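Local structure of putative cell adhesion protein (4GPV) at residues L19-K24 against A74-G79; L51-R56 against C63-G68; A157-L162 against H248-G253; E200-N205 against I293-S298. The protein probably serves as a FimA-like pilus subunit in a human gut Bacteroides species, with a putative role in cell adhesion. One frame throughout, in Å; residues are numbered along the deposited sequence.

Contact 1 (L19-K24 against A74-G79)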
loop_
_atom_site.group_PDB
_atom_site.type_symbol
_atom_site.label_atom_id
_atom_site.label_comp_id
_atom_site.label_asym_id
_atom_site.label_seq_id
_atom_site.Cartn_x
_atom_site.Cartn_y
_atom_site.Cartn_z
ATOM N N LEU A 19 -3.673 -15.622 28.615
ATOM C CA LEU A 19 -3.402 -15.780 27.189
ATOM C C LEU A 19 -2.044 -15.194 26.888
ATOM O O LEU A 19 -1.765 -14.055 27.282
ATOM C CB LEU A 19 -4.480 -15.062 26.363
ATOM C CG LEU A 19 -5.832 -15.741 26.191
ATOM C CD1 LEU A 19 -6.844 -15.181 27.149
ATOM C CD2 LEU A 19 -6.352 -15.511 24.764
ATOM N N THR A 20 -1.186 -15.981 26.227
ATOM C CA THR A 20 0.148 -15.533 25.818
ATOM C C THR A 20 0.070 -15.356 24.313
ATOM O O THR A 20 -0.247 -16.316 23.606
ATOM C CB THR A 20 1.230 -16.530 26.276
ATOM O OG1 THR A 20 1.158 -16.674 27.694
ATOM C CG2 THR A 20 2.636 -16.080 25.881
ATOM N N ILE A 21 0.286 -14.118 23.842
ATOM C CA ILE A 21 0.204 -13.798 22.424
ATOM C C ILE A 21 1.609 -13.625 21.915
ATOM O O ILE A 21 2.407 -12.921 22.544
ATOM C CB ILE A 21 -0.676 -12.545 22.127
ATOM C CG1 ILE A 21 -2.009 -12.518 22.937
ATOM C CG2 ILE A 21 -0.895 -12.336 20.589
ATOM C CD1 ILE A 21 -3.156 -13.516 22.513
ATOM N N LYS A 22 1.927 -14.312 20.825
ATOM C CA LYS A 22 3.216 -14.221 20.135
ATOM C C LYS A 22 2.976 -13.664 18.735
ATOM O O LYS A 22 2.086 -14.143 18.030
ATOM C CB LYS A 22 3.923 -15.589 20.037
ATOM C CG LYS A 22 4.521 -16.122 21.332
ATOM C CD LYS A 22 5.221 -17.455 21.050
ATOM C CE LYS A 22 5.887 -18.072 22.257
ATOM N NZ LYS A 22 6.586 -19.339 21.904
ATOM N N LEU A 23 3.729 -12.640 18.355
ATOM C CA LEU A 23 3.595 -12.058 17.018
ATOM C C LEU A 23 4.726 -12.516 16.139
ATOM O O LEU A 23 5.869 -12.594 16.590
ATOM C CB LEU A 23 3.544 -10.526 17.046
ATOM C CG LEU A 23 2.550 -9.895 18.035
ATOM C CD1 LEU A 23 2.678 -8.392 18.027
ATOM C CD2 LEU A 23 1.108 -10.338 17.754
ATOM N N LYS A 24 4.415 -12.846 14.882
ATOM C CA LYS A 24 5.465 -13.292 13.954
ATOM C C LYS A 24 5.116 -12.834 12.564
ATOM O O LYS A 24 4.032 -12.272 12.364
ATOM C CB LYS A 24 5.664 -14.823 14.021
ATOM C CG LYS A 24 4.544 -15.657 13.414
ATOM C CD LYS A 24 4.887 -17.162 13.365
ATOM C CE LYS A 24 5.610 -17.618 12.113
ATOM N NZ LYS A 24 4.730 -17.582 10.912
ATOM N N ALA A 74 2.793 -10.643 24.322
ATOM C CA ALA A 74 1.909 -10.041 25.333
ATOM C C ALA A 74 1.330 -11.116 26.254
ATOM O O ALA A 74 1.027 -12.214 25.786
ATOM C CB ALA A 74 0.770 -9.285 24.655
ATOM N N THR A 75 1.190 -10.809 27.557
ATOM C CA THR A 75 0.538 -11.687 28.524
ATOM C C THR A 75 -0.758 -10.973 28.917
ATOM O O THR A 75 -0.716 -9.897 29.524
ATOM C CB THR A 75 1.472 -12.012 29.705
ATOM O OG1 THR A 75 2.667 -12.597 29.195
ATOM C CG2 THR A 75 0.839 -12.969 30.714
ATOM N N ILE A 76 -1.905 -11.544 28.526
ATOM C CA ILE A 76 -3.192 -10.925 28.802
ATOM C C ILE A 76 -3.883 -11.717 29.910
ATOM O O ILE A 76 -4.073 -12.929 29.765
ATOM C CB ILE A 76 -4.053 -10.818 27.514
ATOM C CG1 ILE A 76 -3.367 -9.902 26.454
ATOM C CG2 ILE A 76 -5.463 -10.309 27.850
ATOM C CD1 ILE A 76 -3.916 -10.003 25.036
ATOM N N THR A 77 -4.264 -11.039 31.012
ATOM C CA THR A 77 -4.915 -11.750 32.124
ATOM C C THR A 77 -6.332 -11.222 32.413
ATOM O O THR A 77 -6.979 -11.687 33.346
ATOM C CB THR A 77 -4.066 -11.638 33.403
ATOM O OG1 THR A 77 -4.046 -10.268 33.810
ATOM C CG2 THR A 77 -2.650 -12.168 33.218
ATOM N N THR A 78 -6.804 -10.264 31.617
ATOM C CA THR A 78 -8.119 -9.656 31.834
ATOM C C THR A 78 -9.251 -10.384 31.108
ATOM O O THR A 78 -10.417 -10.026 31.289
ATOM C CB THR A 78 -8.074 -8.195 31.384
ATOM O OG1 THR A 78 -7.493 -8.150 30.082
ATOM C CG2 THR A 78 -7.283 -7.325 32.356
ATOM N N GLY A 79 -8.896 -11.366 30.287
ATOM C CA GLY A 79 -9.838 -12.164 29.511
ATOM C C GLY A 79 -10.274 -13.450 30.174
ATOM O O GLY A 79 -9.938 -13.729 31.328
HETATM O O HOH W 1 2.928 -15.487 29.252
#

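Contact 2 (L51-R56 against C63-G68)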
loop_
_atom_site.group_PDB
_atom_site.type_symbol
_atom_site.label_atom_id
_atom_site.label_comp_id
_atom_site.label_asym_id
_atom_site.label_seq_id
_atom_site.Cartn_x
_atom_site.Cartn_y
_atom_site.Cartn_z
ATOM N N LEU A 51 -2.397 -3.506 18.898
ATOM C CA LEU A 51 -3.623 -3.743 19.653
ATOM C C LEU A 51 -3.997 -5.208 19.513
ATOM O O LEU A 51 -3.908 -5.763 18.418
ATOM C CB LEU A 51 -4.805 -2.857 19.185
ATOM C CG LEU A 51 -4.589 -1.327 19.177
ATOM C CD1 LEU A 51 -5.711 -0.619 18.394
ATOM C CD2 LEU A 51 -4.544 -0.786 20.596
ATOM N N VAL A 52 -4.469 -5.811 20.590
ATOM C CA VAL A 52 -4.963 -7.198 20.565
ATOM C C VAL A 52 -6.443 -7.160 20.985
ATOM O O VAL A 52 -6.780 -6.641 22.058
ATOM C CB VAL A 52 -4.167 -8.222 21.444
ATOM C CG1 VAL A 52 -4.698 -9.655 21.275
ATOM C CG2 VAL A 52 -2.663 -8.174 21.173
ATOM N N PHE A 53 -7.311 -7.694 20.128
ATOM C CA PHE A 53 -8.740 -7.805 20.390
ATOM C C PHE A 53 -9.077 -9.270 20.582
ATOM O O PHE A 53 -8.679 -10.099 19.763
ATOM C CB PHE A 53 -9.583 -7.220 19.237
ATOM C CG PHE A 53 -9.216 -5.812 18.841
ATOM C CD1 PHE A 53 -8.135 -5.571 17.993
ATOM C CD2 PHE A 53 -9.965 -4.732 19.289
ATOM C CE1 PHE A 53 -7.783 -4.267 17.631
ATOM C CE2 PHE A 53 -9.611 -3.421 18.932
ATOM C CZ PHE A 53 -8.523 -3.198 18.111
ATOM N N LEU A 54 -9.807 -9.591 21.654
ATOM C CA LEU A 54 -10.207 -10.962 21.911
ATOM C C LEU A 54 -11.717 -11.046 21.853
ATOM O O LEU A 54 -12.381 -10.214 22.459
ATOM C CB LEU A 54 -9.705 -11.453 23.282
ATOM C CG LEU A 54 -8.189 -11.499 23.487
ATOM C CD1 LEU A 54 -7.853 -11.811 24.972
ATOM C CD2 LEU A 54 -7.557 -12.524 22.597
ATOM N N PHE A 55 -12.261 -12.021 21.109
ATOM C CA PHE A 55 -13.718 -12.131 20.987
ATOM C C PHE A 55 -14.231 -13.479 21.382
ATOM O O PHE A 55 -13.569 -14.486 21.153
ATOM C CB PHE A 55 -14.161 -11.847 19.541
ATOM C CG PHE A 55 -13.829 -10.449 19.098
ATOM C CD1 PHE A 55 -14.586 -9.367 19.533
ATOM C CD2 PHE A 55 -12.745 -10.206 18.270
ATOM C CE1 PHE A 55 -14.257 -8.064 19.142
ATOM C CE2 PHE A 55 -12.419 -8.902 17.874
ATOM C CZ PHE A 55 -13.174 -7.844 18.311
ATOM N N ARG A 56 -15.450 -13.497 21.928
ATOM C CA ARG A 56 -16.140 -14.728 22.292
ATOM C C ARG A 56 -16.796 -15.328 21.021
ATOM O O ARG A 56 -16.776 -14.688 19.962
ATOM C CB ARG A 56 -17.152 -14.461 23.408
ATOM C CG ARG A 56 -16.454 -13.932 24.646
ATOM C CD ARG A 56 -17.353 -13.674 25.835
ATOM N NE ARG A 56 -16.517 -13.154 26.912
ATOM C CZ ARG A 56 -16.930 -12.356 27.890
ATOM N NH1 ARG A 56 -18.217 -12.043 28.005
ATOM N NH2 ARG A 56 -16.072 -11.914 28.793
ATOM N N CYS A 63 -12.807 -8.974 26.687
ATOM C CA CYS A 63 -12.220 -7.980 27.572
ATOM C C CYS A 63 -11.867 -6.748 26.743
ATOM O O CYS A 63 -11.886 -6.803 25.502
ATOM C CB CYS A 63 -10.990 -8.552 28.284
ATOM S SG CYS A 63 -9.723 -9.208 27.155
ATOM N N ALA A 64 -11.497 -5.644 27.424
ATOM C CA ALA A 64 -11.081 -4.420 26.721
ATOM C C ALA A 64 -9.796 -4.701 25.884
ATOM O O ALA A 64 -8.949 -5.489 26.299
ATOM C CB ALA A 64 -10.843 -3.285 27.725
ATOM N N PRO A 65 -9.641 -4.081 24.703
ATOM C CA PRO A 65 -8.440 -4.344 23.882
ATOM C C PRO A 65 -7.118 -4.052 24.593
ATOM O O PRO A 65 -7.019 -3.148 25.441
ATOM C CB PRO A 65 -8.633 -3.434 22.667
ATOM C CG PRO A 65 -10.129 -3.241 22.610
ATOM C CD PRO A 65 -10.552 -3.139 24.029
ATOM N N TYR A 66 -6.123 -4.888 24.308
ATOM C CA TYR A 66 -4.788 -4.782 24.885
ATOM C C TYR A 66 -3.948 -3.834 24.055
ATOM O O TYR A 66 -3.876 -3.981 22.821
ATOM C CB TYR A 66 -4.122 -6.175 24.957
ATOM C CG TYR A 66 -2.697 -6.152 25.458
ATOM C CD1 TYR A 66 -2.415 -6.188 26.824
ATOM C CD2 TYR A 66 -1.629 -6.038 24.573
ATOM C CE1 TYR A 66 -1.102 -6.140 27.294
ATOM C CE2 TYR A 66 -0.314 -5.967 25.034
ATOM C CZ TYR A 66 -0.056 -6.034 26.393
ATOM O OH TYR A 66 1.241 -5.987 26.830
ATOM N N GLU A 67 -3.288 -2.886 24.723
ATOM C CA GLU A 67 -2.394 -1.942 24.046
ATOM C C GLU A 67 -0.939 -2.364 24.264
ATOM O O GLU A 67 -0.428 -2.293 25.393
ATOM C CB GLU A 67 -2.619 -0.513 24.566
ATOM C CG GLU A 67 -3.973 0.070 24.232
ATOM C CD GLU A 67 -4.103 1.496 24.714
ATOM O OE1 GLU A 67 -4.478 1.686 25.892
ATOM O OE2 GLU A 67 -3.794 2.424 23.931
ATOM N N GLY A 68 -0.305 -2.835 23.194
ATOM C CA GLY A 68 1.084 -3.274 23.217
ATOM C C GLY A 68 2.037 -2.206 22.733
ATOM O O GLY A 68 1.675 -1.348 21.916
HETATM O O HOH W 2 -7.411 -8.110 24.665
HETATM O O HOH W 3 -9.885 -7.623 23.674
#

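Contact 3 (A157-L162 against H248-G253)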
loop_
_atom_site.group_PDB
_atom_site.type_symbol
_atom_site.label_atom_id
_atom_site.label_comp_id
_atom_site.label_asym_id
_atom_site.label_seq_id
_atom_site.Cartn_x
_atom_site.Cartn_y
_atom_site.Cartn_z
ATOM N N ALA A 157 -0.848 -2.634 3.355
ATOM C CA ALA A 157 -0.530 -1.983 2.079
ATOM C C ALA A 157 0.195 -2.915 1.087
ATOM O O ALA A 157 0.594 -4.038 1.409
ATOM C CB ALA A 157 0.338 -0.759 2.350
ATOM N N ALA A 158 0.398 -2.381 -0.126
ATOM C CA ALA A 158 1.248 -2.897 -1.184
ATOM C C ALA A 158 2.372 -1.885 -1.378
ATOM O O ALA A 158 2.219 -0.703 -1.018
ATOM C CB ALA A 158 0.436 -3.067 -2.483
ATOM N N LYS A 159 3.463 -2.300 -1.985
ATOM C CA LYS A 159 4.582 -1.423 -2.263
ATOM C C LYS A 159 4.835 -1.424 -3.769
ATOM O O LYS A 159 4.802 -2.497 -4.394
ATOM C CB LYS A 159 5.818 -1.941 -1.502
ATOM C CG LYS A 159 7.057 -1.078 -1.652
ATOM C CD LYS A 159 8.146 -1.576 -0.684
ATOM C CE LYS A 159 9.248 -2.351 -1.316
ATOM N NZ LYS A 159 10.250 -2.792 -0.300
ATOM N N ILE A 160 5.089 -0.239 -4.338
ATOM C CA ILE A 160 5.387 -0.124 -5.782
ATOM C C ILE A 160 6.747 0.547 -5.917
ATOM O O ILE A 160 6.894 1.662 -5.440
ATOM C CB ILE A 160 4.275 0.670 -6.528
ATOM C CG1 ILE A 160 2.904 -0.044 -6.402
ATOM C CG2 ILE A 160 4.657 0.868 -8.034
ATOM C CD1 ILE A 160 1.722 0.842 -6.833
ATOM N N GLN A 161 7.715 -0.100 -6.600
ATOM C CA GLN A 161 9.047 0.474 -6.820
ATOM C C GLN A 161 9.206 0.798 -8.288
ATOM O O GLN A 161 8.755 0.017 -9.125
ATOM C CB GLN A 161 10.155 -0.527 -6.420
ATOM C CG GLN A 161 10.349 -0.614 -4.915
ATOM C CD GLN A 161 11.299 -1.726 -4.548
ATOM O OE1 GLN A 161 10.955 -2.910 -4.577
ATOM N NE2 GLN A 161 12.515 -1.358 -4.209
ATOM N N LEU A 162 9.921 1.893 -8.608
ATOM C CA LEU A 162 10.158 2.283 -9.990
ATOM C C LEU A 162 11.641 2.265 -10.318
ATOM O O LEU A 162 12.446 2.867 -9.598
ATOM C CB LEU A 162 9.564 3.693 -10.245
ATOM C CG LEU A 162 9.865 4.327 -11.591
ATOM C CD1 LEU A 162 9.254 3.501 -12.739
ATOM C CD2 LEU A 162 9.389 5.782 -11.637
ATOM N N HIS A 248 9.817 4.609 -4.351
ATOM C CA HIS A 248 8.766 3.647 -4.107
ATOM C C HIS A 248 7.585 4.386 -3.481
ATOM O O HIS A 248 7.772 5.458 -2.897
ATOM C CB HIS A 248 9.262 2.501 -3.207
ATOM C CG HIS A 248 9.588 2.911 -1.814
ATOM N ND1 HIS A 248 10.833 3.385 -1.486
ATOM C CD2 HIS A 248 8.801 2.924 -0.710
ATOM C CE1 HIS A 248 10.778 3.679 -0.197
ATOM N NE2 HIS A 248 9.570 3.418 0.312
ATOM N N PHE A 249 6.393 3.810 -3.628
ATOM C CA PHE A 249 5.173 4.311 -2.995
ATOM C C PHE A 249 4.501 3.183 -2.264
ATOM O O PHE A 249 4.589 2.029 -2.695
ATOM C CB PHE A 249 4.188 4.875 -4.047
ATOM C CG PHE A 249 4.626 6.119 -4.775
ATOM C CD1 PHE A 249 4.734 7.340 -4.106
ATOM C CD2 PHE A 249 4.833 6.100 -6.147
ATOM C CE1 PHE A 249 5.112 8.497 -4.791
ATOM C CE2 PHE A 249 5.172 7.262 -6.838
ATOM C CZ PHE A 249 5.315 8.451 -6.161
ATOM N N TYR A 250 3.823 3.501 -1.167
ATOM C CA TYR A 250 2.945 2.548 -0.488
ATOM C C TYR A 250 1.544 2.883 -0.911
ATOM O O TYR A 250 1.197 4.073 -0.989
ATOM C CB TYR A 250 3.051 2.650 1.055
ATOM C CG TYR A 250 4.453 2.425 1.538
ATOM C CD1 TYR A 250 5.073 1.181 1.399
ATOM C CD2 TYR A 250 5.179 3.457 2.116
ATOM C CE1 TYR A 250 6.392 0.983 1.813
ATOM C CE2 TYR A 250 6.479 3.261 2.575
ATOM C CZ TYR A 250 7.086 2.030 2.408
ATOM O OH TYR A 250 8.379 1.881 2.829
ATOM N N THR A 251 0.715 1.870 -1.153
ATOM C CA THR A 251 -0.665 2.171 -1.553
ATOM C C THR A 251 -1.562 1.054 -1.066
ATOM O O THR A 251 -1.064 0.039 -0.600
ATOM C CB THR A 251 -0.745 2.355 -3.098
ATOM O OG1 THR A 251 -2.045 2.882 -3.434
ATOM C CG2 THR A 251 -0.510 1.052 -3.873
ATOM N N PHE A 252 -2.864 1.224 -1.188
ATOM C CA PHE A 252 -3.739 0.143 -0.782
ATOM C C PHE A 252 -4.285 -0.656 -2.007
ATOM O O PHE A 252 -4.142 -0.243 -3.173
ATOM C CB PHE A 252 -4.892 0.674 0.080
ATOM C CG PHE A 252 -4.454 1.160 1.444
ATOM C CD1 PHE A 252 -3.458 0.489 2.160
ATOM C CD2 PHE A 252 -5.079 2.248 2.042
ATOM C CE1 PHE A 252 -3.056 0.949 3.434
ATOM C CE2 PHE A 252 -4.687 2.690 3.323
ATOM C CZ PHE A 252 -3.695 2.023 4.008
ATOM N N GLY A 253 -4.911 -1.798 -1.717
ATOM C CA GLY A 253 -5.466 -2.695 -2.724
ATOM C C GLY A 253 -6.373 -1.989 -3.699
ATOM O O GLY A 253 -7.099 -1.078 -3.321
#

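Contact 4 (E200-N205 against I293-S298)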
loop_
_atom_site.group_PDB
_atom_site.type_symbol
_atom_site.label_atom_id
_atom_site.label_comp_id
_atom_site.label_asym_id
_atom_site.label_seq_id
_atom_site.Cartn_x
_atom_site.Cartn_y
_atom_site.Cartn_z
ATOM N N GLU A 200 -12.934 -7.677 -0.646
ATOM C CA GLU A 200 -13.219 -6.394 0.009
ATOM C C GLU A 200 -11.967 -5.518 0.092
ATOM O O GLU A 200 -12.074 -4.292 -0.031
ATOM C CB GLU A 200 -13.775 -6.615 1.422
ATOM C CG GLU A 200 -15.250 -7.019 1.454
ATOM C CD GLU A 200 -15.811 -7.560 2.763
ATOM O OE1 GLU A 200 -15.024 -7.913 3.670
ATOM O OE2 GLU A 200 -17.052 -7.684 2.860
ATOM N N LYS A 201 -10.782 -6.142 0.315
ATOM C CA LYS A 201 -9.523 -5.415 0.492
ATOM C C LYS A 201 -9.041 -4.703 -0.762
ATOM O O LYS A 201 -8.234 -3.772 -0.628
ATOM C CB LYS A 201 -8.428 -6.360 0.988
ATOM C CG LYS A 201 -8.637 -6.795 2.435
ATOM C CD LYS A 201 -7.553 -7.802 2.843
ATOM C CE LYS A 201 -7.637 -8.120 4.324
ATOM N NZ LYS A 201 -6.661 -9.178 4.690
ATOM N N VAL A 202 -9.542 -5.096 -1.966
ATOM C CA VAL A 202 -9.115 -4.480 -3.239
ATOM C C VAL A 202 -10.241 -3.654 -3.886
ATOM O O VAL A 202 -10.084 -3.212 -5.023
ATOM C CB VAL A 202 -8.543 -5.537 -4.233
ATOM C CG1 VAL A 202 -7.294 -6.205 -3.644
ATOM C CG2 VAL A 202 -9.590 -6.597 -4.614
ATOM N N THR A 203 -11.354 -3.442 -3.172
ATOM C CA THR A 203 -12.451 -2.654 -3.737
ATOM C C THR A 203 -12.296 -1.209 -3.302
ATOM O O THR A 203 -12.223 -0.945 -2.101
ATOM C CB THR A 203 -13.811 -3.219 -3.315
ATOM O OG1 THR A 203 -13.815 -4.634 -3.501
ATOM C CG2 THR A 203 -14.955 -2.577 -4.102
ATOM N N GLN A 204 -12.289 -0.274 -4.267
ATOM C CA GLN A 204 -12.129 1.153 -3.979
ATOM C C GLN A 204 -13.115 1.962 -4.753
ATOM O O GLN A 204 -13.366 1.648 -5.908
ATOM C CB GLN A 204 -10.701 1.615 -4.365
ATOM C CG GLN A 204 -9.570 0.869 -3.632
ATOM C CD GLN A 204 -9.355 1.269 -2.187
ATOM O OE1 GLN A 204 -9.995 2.169 -1.632
ATOM N NE2 GLN A 204 -8.469 0.576 -1.525
ATOM N N ASN A 205 -13.617 3.051 -4.156
ATOM C CA ASN A 205 -14.459 3.992 -4.872
ATOM C C ASN A 205 -14.007 5.428 -4.550
ATOM O O ASN A 205 -14.603 6.383 -5.033
ATOM C CB ASN A 205 -15.962 3.750 -4.594
ATOM C CG ASN A 205 -16.439 3.939 -3.182
ATOM O OD1 ASN A 205 -15.698 4.296 -2.259
ATOM N ND2 ASN A 205 -17.732 3.709 -2.996
ATOM N N ILE A 293 -3.555 -4.149 -8.096
ATOM C CA ILE A 293 -2.789 -4.005 -6.856
ATOM C C ILE A 293 -3.432 -4.806 -5.749
ATOM O O ILE A 293 -4.595 -4.593 -5.434
ATOM C CB ILE A 293 -2.662 -2.509 -6.444
ATOM C CG1 ILE A 293 -1.972 -1.647 -7.523
ATOM C CG2 ILE A 293 -2.023 -2.343 -5.065
ATOM C CD1 ILE A 293 -0.484 -2.012 -7.841
ATOM N N GLU A 294 -2.637 -5.677 -5.106
ATOM C CA GLU A 294 -3.086 -6.489 -3.977
ATOM C C GLU A 294 -2.329 -6.122 -2.724
ATOM O O GLU A 294 -1.125 -5.876 -2.818
ATOM C CB GLU A 294 -2.814 -7.974 -4.238
ATOM C CG GLU A 294 -3.549 -8.606 -5.391
ATOM C CD GLU A 294 -3.204 -10.078 -5.399
ATOM O OE1 GLU A 294 -3.601 -10.794 -4.448
ATOM O OE2 GLU A 294 -2.398 -10.478 -6.267
ATOM N N PRO A 295 -2.967 -6.172 -1.539
ATOM C CA PRO A 295 -2.216 -5.942 -0.297
ATOM C C PRO A 295 -1.162 -7.010 -0.120
ATOM O O PRO A 295 -1.353 -8.130 -0.603
ATOM C CB PRO A 295 -3.268 -6.096 0.820
ATOM C CG PRO A 295 -4.537 -6.318 0.170
ATOM C CD PRO A 295 -4.393 -6.481 -1.285
ATOM N N GLY A 296 -0.060 -6.679 0.537
ATOM C CA GLY A 296 0.971 -7.676 0.819
ATOM C C GLY A 296 1.772 -8.113 -0.390
ATOM O O GLY A 296 2.400 -9.177 -0.359
ATOM N N LYS A 297 1.742 -7.320 -1.463
ATOM C CA LYS A 297 2.568 -7.604 -2.652
ATOM C C LYS A 297 3.484 -6.426 -2.889
ATOM O O LYS A 297 3.141 -5.277 -2.573
ATOM C CB LYS A 297 1.690 -7.869 -3.894
ATOM C CG LYS A 297 0.836 -9.136 -3.756
ATOM C CD LYS A 297 1.281 -10.249 -4.679
ATOM C CE LYS A 297 0.433 -11.486 -4.457
ATOM N NZ LYS A 297 -0.059 -12.075 -5.730
ATOM N N SER A 298 4.639 -6.708 -3.480
ATOM C CA SER A 298 5.667 -5.732 -3.765
ATOM C C SER A 298 5.889 -5.745 -5.282
ATOM O O SER A 298 6.291 -6.765 -5.822
ATOM C CB SER A 298 6.936 -6.101 -2.990
ATOM O OG SER A 298 8.039 -5.280 -3.357
#

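Contact 1 (L19-K24 against A74-G79)
Leu19 and Ile21 pair with Ile76 and Ala74 as the two hydrogen-bonded positions of an antiparallel strand pair, the short segments running at 156° to each other. All four backbone bonds between these pairs form, and the one from Ile21 N to Ala74 O is 2.8 Å long and nearly straight. Thr20 and Thr75 make up the non-hydrogen-bonded pair between them, on the other face of the sheet. There a single water links their hydroxyls, 2.6 Å from Thr20 OG1 and 2.9 Å from Thr75 OG1.

The apolar face is best followed along Ile76. Its CB lies beside the strand partner, 4.4 Å from Leu19 CB. From there the side chain forks. The CG2 branch reaches Leu54 CD1 at 4.0 Å. The longer branch leaves with CG1 anti to the carbonyl carbon (chi1 -63°) and then extends (chi2 165°), which places CD1 among three residues. On the strand-pair side CD1 meets Ile21 CG1 at 3.8 Å, the two isoleucines crossing obliquely; beyond it, CD1 meets Val52 CG1 of strand 50-56 at 3.9 Å and Tyr66 CB of strand 66-68 at 3.8 Å.

Strand 73-76 pairs with one flank of strand 18-24, whose other flank runs parallel to strand 146-169 through backbone bonds of Thr20 and Lys22 to Ala147, Val149 and Val151. The face bearing Leu19, Ile21 and Ile76 packs against strands 50-56 and 66-68, as the layers of a β-sandwich do.

Contact 2 (L51-R56 against C63-G68)
Val52 and Tyr66 hold the close-packed part of this β-hairpin, trading two backbone hydrogen bonds of 2.9 Å (Val52 N to Tyr66 O, Tyr66 N to Val52 O). Their side chains share a face and cross at an angle, with CB of Val52 4.1 Å from CB of Tyr66. On the opposite face Phe53 CD2 comes within 3.6 Å of Pro65 CG, and Phe53 CE2 is almost as near. The phenyl reaches the proline because its CG stands anti to the carbonyl carbon (chi1 -53°); beyond, it meets the loop residue Phe100, and Leu109 of helix 106-111. An alanine in place of Phe53 would probably leave Pro65 CG without its apolar cover and open a gap towards Leu109.

Past Pro65 the chains part. The CA atoms of Leu54 and Cys63 are 6.7 Å apart, and a water stands in for the direct bond: it accepts from Leu54 N and donates to Cys63 O, 2.8 Å from each. A second water donates to Val52 O, which thus takes two bonds, and only weakly to Ala64 O. Leu54 CD1 still touches Cys63 SG, at 3.9 Å. Next to Val52 and Tyr66, on the side away from the hairpin loop, the exposed Glu67 lays its CG beside Leu51 CD2, while its OE2 bonds to Leu95 N.

The bonding thus changes along the hairpin: direct bonds join Val52 and Tyr66; where the strands widen, water bridges Leu54 N and Cys63 O, although Leu54 bonds directly to the backbone of Asp62 further on.

Contact 3 (A157-L162 against H248-G253)
Ile160 CD1 meets Thr251 CG2 at 3.7 Å on one face of this antiparallel strand pair. On the other face Lys159 lies alongside Tyr250, its CD 4.0 Å from CE1 of the ring. Next to them Gln161 CG rests on His248 CB at 3.7 Å, the amide and imidazole planes almost perpendicular. Ala157 closes the row, its CA in the plane of the Phe252 ring and at its edge, 3.8 Å from CD1. An alanine at Phe252 would probably uncover this side of Ala157 and leave a gap beside the backbone there.

Four backbone bonds fix the register, among them a nearly linear one of 2.9 Å from Ala158 N to Thr251 O. His248 CA also lies close to Ile160 O, at 3.0 Å, in a CH...O contact. Strand 146-169 is an interior strand of the mixed sheet in this FimA-like, transthyretin-clan domain: antiparallel to strand 247-251 here, it runs parallel to strand 297-306 on its other flank.

Further out, Ile160 and Phe249 pack on Leu263, and Thr251 on Leu185 and Ala188, all from the second sheet. His248 NE2 gives a weak bond to Tyr250 OH, its CG standing between backbone N and carbonyl carbon (chi1 67°), which turns the edge of the imidazole to Tyr250, CE2 lying in its plane. Lys159, bent at chi3 (104°), sends NZ past the tyrosine to salt bridges with Glu43 and Asp41.

Contact 4 (E200-N205 against I293-S298)
The backbone of Glu294 to Lys297 folds into a type II β turn that brings Pro295 up to Lys201 and Val202, by the short helix 198-201, with the CA atoms of Lys201 and Pro295 7.4 Å apart. The meeting is one of van der Waals packing alone. Val202 is its centre: its CG1, set anti to the carbonyl carbon (chi1 -62°), points into the angle between Ile293 and Pro295. There CG1 lies 3.6 Å from Ile293 O and 3.7 Å from Pro295 CD, the valine and proline side chains crossing at about a right angle. Lys201 adds only its root, with CB 4.0 Å from Pro295 CG, before the extended chain leads off.

Within the turn, Glu294 and Lys297 clasp its ends. Lys297 NZ reaches Glu294 OE2 at 2.9 Å in a salt bridge, arriving on the syn side though 33° out of the carboxylate plane. The backbone bond across the same turn, from Lys297 N to Glu294 O, is weak.

Both segments also bond to one intervening loop, Val202 to the backbone of Asp255 and Ile293 to that of Asn254. Glu200, on the helix, holds Arg193 by a salt bridge.

Proline followed by glycine at the two corners is a classic type II turn sequence: Pro295 suits the first corner, and Gly296, with phi 72°, takes the left-handed conformation of the second. The turn leads directly into strand 297-306 of the large mixed sheet.

How the contacts relate
The four contacts form two clusters, tied by one large mixed sheet in which strand 146-169 neighbours both strand 18-24 and strand 297-306. Contacts 1 and 2 have centres about 9 Å apart, and along the chain contact 2 is nested inside the loop that contact 1 closes; besides their shared packing, Gly79 CA lies 3.8 Å from Cys63 SG. Contacts 3 and 4, about 10 Å between centres, alternate along the chain and bond directly: Gly253 O to Gln204 NE2 (2.8 Å) and Ala157 O to Gly296 N (2.9 Å). The centres of contacts 1 and 3 are about 31 Å apart. A Tris molecule, probably from the crystallisation liquor, bonds to His248 O in contact 3.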